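Local coordinates for bubble protein (Penicillium brevicompactum, PDB 1UOY) that may act as a toxin, possibly recognising a molecule or part of a molecule with a negatively charged surface, at residues R25-V35 with W43-C54. Residues are numbered along the deposited sequence; the frame is centred on the assembly and turned at random.
Sequences RHFCGCDRTGV and WTEVQDCGSSSC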
loop_
_atom_site.group_PDB
_atom_site.type_symbol
_atom_site.label_atom_id
_atom_site.label_comp_id
_atom_site.label_asym_id
_atom_site.label_seq_id
_atom_site.Cartn_x
_atom_site.Cartn_y
_atom_site.Cartn_z
ATOM N N ARG A 25 0.317 5.525 -7.619
ATOM C CA ARG A 25 0.869 4.167 -7.416
ATOM C C ARG A 25 0.035 3.406 -6.397
ATOM O O ARG A 25 -0.416 3.949 -5.369
ATOM C CB ARG A 25 2.292 4.257 -6.850
ATOM C CG ARG A 25 3.356 4.650 -7.866
ATOM C CD ARG A 25 4.681 4.694 -7.120
ATOM N NE ARG A 25 5.869 5.137 -7.875
ATOM C CZ ARG A 25 6.203 6.408 -8.058
ATOM N NH1 ARG A 25 5.414 7.415 -7.702
ATOM N NH2 ARG A 25 7.466 6.704 -8.410
ATOM N N HIS A 26 -0.105 2.110 -6.661
ATOM C CA HIS A 26 -0.816 1.222 -5.741
ATOM C C HIS A 26 0.161 0.280 -5.082
ATOM O O HIS A 26 0.980 -0.369 -5.738
ATOM C CB HIS A 26 -1.841 0.419 -6.536
ATOM C CG HIS A 26 -3.052 1.203 -6.839
ATOM N ND1 HIS A 26 -4.142 0.651 -7.470
ATOM C CD2 HIS A 26 -3.363 2.484 -6.569
ATOM C CE1 HIS A 26 -5.083 1.578 -7.576
ATOM N NE2 HIS A 26 -4.631 2.698 -7.044
ATOM N N PHE A 27 0.077 0.245 -3.763
ATOM C CA PHE A 27 0.890 -0.633 -2.922
ATOM C C PHE A 27 -0.016 -1.528 -2.086
ATOM O O PHE A 27 -1.237 -1.375 -2.134
ATOM C CB PHE A 27 1.801 0.198 -1.988
ATOM C CG PHE A 27 2.946 0.857 -2.724
ATOM C CD1 PHE A 27 4.115 0.151 -2.969
ATOM C CD2 PHE A 27 2.844 2.149 -3.177
ATOM C CE1 PHE A 27 5.188 0.762 -3.659
ATOM C CE2 PHE A 27 3.901 2.774 -3.871
ATOM C CZ PHE A 27 5.067 2.091 -4.109
ATOM N N CYS A 28 0.571 -2.485 -1.370
ATOM C CA CYS A 28 -0.195 -3.346 -0.485
ATOM C C CYS A 28 -0.085 -2.853 0.932
ATOM O O CYS A 28 0.975 -2.349 1.329
ATOM C CB CYS A 28 0.366 -4.750 -0.509
ATOM S SG CYS A 28 0.144 -5.576 -2.095
ATOM N N GLY A 29 -1.167 -2.987 1.718
ATOM C CA GLY A 29 -1.074 -2.678 3.136
ATOM C C GLY A 29 -0.231 -3.747 3.817
ATOM O O GLY A 29 0.155 -4.768 3.231
ATOM N N CYS A 30 0.078 -3.513 5.077
ATOM C CA CYS A 30 0.936 -4.430 5.792
ATOM C C CYS A 30 0.399 -5.848 5.914
ATOM O O CYS A 30 1.175 -6.811 5.805
ATOM C CB CYS A 30 1.321 -3.904 7.178
ATOM S SG CYS A 30 1.882 -2.167 7.185
ATOM N N ASP A 31 -0.900 -5.988 6.147
ATOM C CA ASP A 31 -1.445 -7.335 6.236
ATOM C C ASP A 31 -1.930 -7.916 4.941
ATOM O O ASP A 31 -2.451 -9.025 4.920
ATOM C CB ASP A 31 -2.524 -7.426 7.318
ATOM C CG ASP A 31 -3.782 -6.663 6.985
ATOM O OD1 ASP A 31 -3.962 -6.189 5.840
ATOM O OD2 ASP A 31 -4.657 -6.568 7.903
ATOM N N ARG A 32 -1.633 -7.203 3.841
ATOM C CA ARG A 32 -1.994 -7.591 2.482
ATOM C C ARG A 32 -3.465 -7.770 2.236
ATOM O O ARG A 32 -3.853 -8.286 1.207
ATOM C CB ARG A 32 -1.209 -8.835 2.030
ATOM C CG ARG A 32 0.304 -8.535 1.984
ATOM C CD ARG A 32 1.043 -9.676 1.234
ATOM N NE ARG A 32 2.493 -9.382 1.210
ATOM C CZ ARG A 32 3.086 -8.590 0.313
ATOM N NH1 ARG A 32 2.381 -8.020 -0.667
ATOM N NH2 ARG A 32 4.381 -8.288 0.458
ATOM N N THR A 33 -4.308 -7.259 3.126
ATOM C CA THR A 33 -5.752 -7.369 2.907
ATOM C C THR A 33 -6.330 -6.212 2.132
ATOM O O THR A 33 -7.523 -6.203 1.853
ATOM C CB THR A 33 -6.598 -7.518 4.211
ATOM O OG1 THR A 33 -6.483 -6.315 4.987
ATOM C CG2 THR A 33 -6.139 -8.740 5.021
ATOM N N GLY A 34 -5.464 -5.272 1.720
ATOM C CA GLY A 34 -5.946 -4.166 0.939
ATOM C C GLY A 34 -4.866 -3.550 0.071
ATOM O O GLY A 34 -3.691 -3.681 0.340
ATOM N N VAL A 35 -5.332 -2.926 -0.987
ATOM C CA VAL A 35 -4.510 -2.145 -1.893
ATOM C C VAL A 35 -4.629 -0.713 -1.441
ATOM O O VAL A 35 -5.769 -0.217 -1.205
ATOM C CB VAL A 35 -5.034 -2.235 -3.296
ATOM C CG1 VAL A 35 -4.171 -1.352 -4.233
ATOM C CG2 VAL A 35 -4.967 -3.703 -3.757
ATOM N N TRP A 43 -1.768 7.009 3.074
ATOM C CA TRP A 43 -2.027 5.754 2.346
ATOM C C TRP A 43 -3.462 5.346 2.626
ATOM O O TRP A 43 -3.844 5.077 3.747
ATOM C CB TRP A 43 -1.057 4.643 2.763
ATOM C CG TRP A 43 0.308 4.911 2.226
ATOM C CD1 TRP A 43 1.417 5.301 2.950
ATOM C CD2 TRP A 43 0.704 4.869 0.863
ATOM N NE1 TRP A 43 2.466 5.502 2.108
ATOM C CE2 TRP A 43 2.064 5.249 0.821
ATOM C CE3 TRP A 43 0.051 4.554 -0.338
ATOM C CZ2 TRP A 43 2.775 5.340 -0.368
ATOM C CZ3 TRP A 43 0.771 4.661 -1.549
ATOM C CH2 TRP A 43 2.112 5.055 -1.534
ATOM N N THR A 44 -4.271 5.273 1.586
ATOM C CA THR A 44 -5.720 5.075 1.718
ATOM C C THR A 44 -6.102 3.822 1.000
ATOM O O THR A 44 -5.711 3.610 -0.163
ATOM C CB THR A 44 -6.392 6.304 1.061
ATOM O OG1 THR A 44 -5.979 7.492 1.749
ATOM C CG2 THR A 44 -7.908 6.251 1.138
ATOM N N GLU A 45 -6.889 2.990 1.665
ATOM C CA GLU A 45 -7.292 1.728 1.027
ATOM C C GLU A 45 -8.278 1.995 -0.107
ATOM O O GLU A 45 -9.313 2.653 0.114
ATOM C CB GLU A 45 -7.908 0.776 2.055
ATOM C CG GLU A 45 -8.235 -0.593 1.453
ATOM C CD GLU A 45 -8.604 -1.600 2.499
ATOM O OE1 GLU A 45 -9.820 -1.824 2.697
ATOM O OE2 GLU A 45 -7.685 -2.142 3.142
ATOM N N VAL A 46 -7.895 1.539 -1.299
ATOM C CA VAL A 46 -8.740 1.693 -2.498
ATOM C C VAL A 46 -9.415 0.403 -2.942
ATOM O O VAL A 46 -10.337 0.433 -3.786
ATOM C CB VAL A 46 -7.969 2.334 -3.684
ATOM C CG1 VAL A 46 -7.584 3.785 -3.331
ATOM C CG2 VAL A 46 -6.759 1.522 -4.045
ATOM N N GLN A 47 -8.990 -0.724 -2.373
ATOM C CA GLN A 47 -9.655 -1.982 -2.641
ATOM C C GLN A 47 -9.421 -2.863 -1.448
ATOM O O GLN A 47 -8.305 -2.954 -0.916
ATOM C CB GLN A 47 -9.128 -2.682 -3.882
ATOM C CG GLN A 47 -9.935 -3.981 -4.189
ATOM C CD GLN A 47 -9.452 -4.693 -5.463
ATOM O OE1 GLN A 47 -8.711 -4.133 -6.289
ATOM N NE2 GLN A 47 -9.886 -5.928 -5.635
ATOM N N ASP A 48 -10.494 -3.480 -0.967
ATOM C CA ASP A 48 -10.396 -4.419 0.137
ATOM C C ASP A 48 -10.282 -5.813 -0.446
ATOM O O ASP A 48 -11.247 -6.318 -1.048
ATOM C CB ASP A 48 -11.670 -4.339 0.994
ATOM C CG ASP A 48 -11.550 -5.044 2.313
ATOM O OD1 ASP A 48 -10.578 -5.812 2.527
ATOM O OD2 ASP A 48 -12.455 -4.864 3.187
ATOM N N CYS A 49 -9.112 -6.437 -0.305
ATOM C CA CYS A 49 -8.912 -7.782 -0.789
ATOM C C CYS A 49 -9.636 -8.805 0.056
ATOM O O CYS A 49 -9.862 -9.917 -0.387
ATOM C CB CYS A 49 -7.398 -8.106 -0.820
ATOM S SG CYS A 49 -6.389 -6.960 -1.789
ATOM N N GLY A 50 -9.993 -8.399 1.275
ATOM C CA GLY A 50 -10.680 -9.311 2.198
ATOM C C GLY A 50 -9.638 -10.174 2.861
ATOM O O GLY A 50 -9.256 -9.906 4.006
ATOM N N SER A 51 -9.202 -11.191 2.135
ATOM C CA SER A 51 -8.099 -12.036 2.600
ATOM C C SER A 51 -6.751 -11.325 2.270
ATOM O O SER A 51 -6.702 -10.294 1.545
ATOM C CB SER A 51 -8.171 -13.380 1.914
ATOM O OG SER A 51 -8.129 -13.165 0.492
ATOM N N SER A 52 -5.676 -11.885 2.819
ATOM C CA SER A 52 -4.325 -11.305 2.729
ATOM C C SER A 52 -3.641 -11.591 1.406
ATOM O O SER A 52 -2.532 -12.081 1.407
ATOM C CB SER A 52 -3.477 -11.857 3.887
ATOM O OG SER A 52 -3.566 -13.282 3.938
ATOM N N SER A 53 -4.313 -11.282 0.299
ATOM C CA SER A 53 -3.809 -11.665 -1.004
ATOM C C SER A 53 -3.082 -10.638 -1.837
ATOM O O SER A 53 -2.587 -10.965 -2.930
ATOM C CB SER A 53 -4.977 -12.205 -1.837
ATOM O OG SER A 53 -5.844 -11.120 -2.177
ATOM N N CYS A 54 -3.010 -9.399 -1.366
ATOM C CA CYS A 54 -2.396 -8.344 -2.201
ATOM C C CYS A 54 -0.940 -8.622 -2.561
ATOM O O CYS A 54 -0.191 -9.147 -1.732
ATOM C CB CYS A 54 -2.498 -7.016 -1.443
ATOM S SG CYS A 54 -1.881 -5.552 -2.351
#
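Arg32 lies along the backbone of residues 52-54. Its CB packs on Ser52 O at 3.6 Å. The chain then runs extended from CG to NE past the carbonyl of Cys54, and CD comes within 3.3 Å of Cys54 O. At the tip, NH1 donates to Cys54 O (3.0 Å), from above the carbonyl plane rather than on a lone pair. NH2 forms a salt bridge with Asp10. Cys54 N donates to Arg32 O on a lone pair. The Cys28-Cys54 disulfide (SG-SG 2.0 Å) ties strand 26-28 to Cys54.

Strands 34-39 and 42-48 form an antiparallel hairpin, the centre and one edge of a three-stranded sheet. A classic beta bulge lies in it, where Val46 and Gln47 both face Val35. Val35 O accepts from Val46 N (2.8 Å) and weakly from Gln47 N. With CG1 anti to the backbone N (chi1 178°), Val35 sends CG1 to Val46 CG2 and CG2 to the sulfurs of Cys49 and Cys54. Val46 CG2 also sits over one face of the His26 ring, 4.1 Å from its centroid, a CH-pi contact. Phe27 CD2 meets Trp43 CH2 at 3.4 Å.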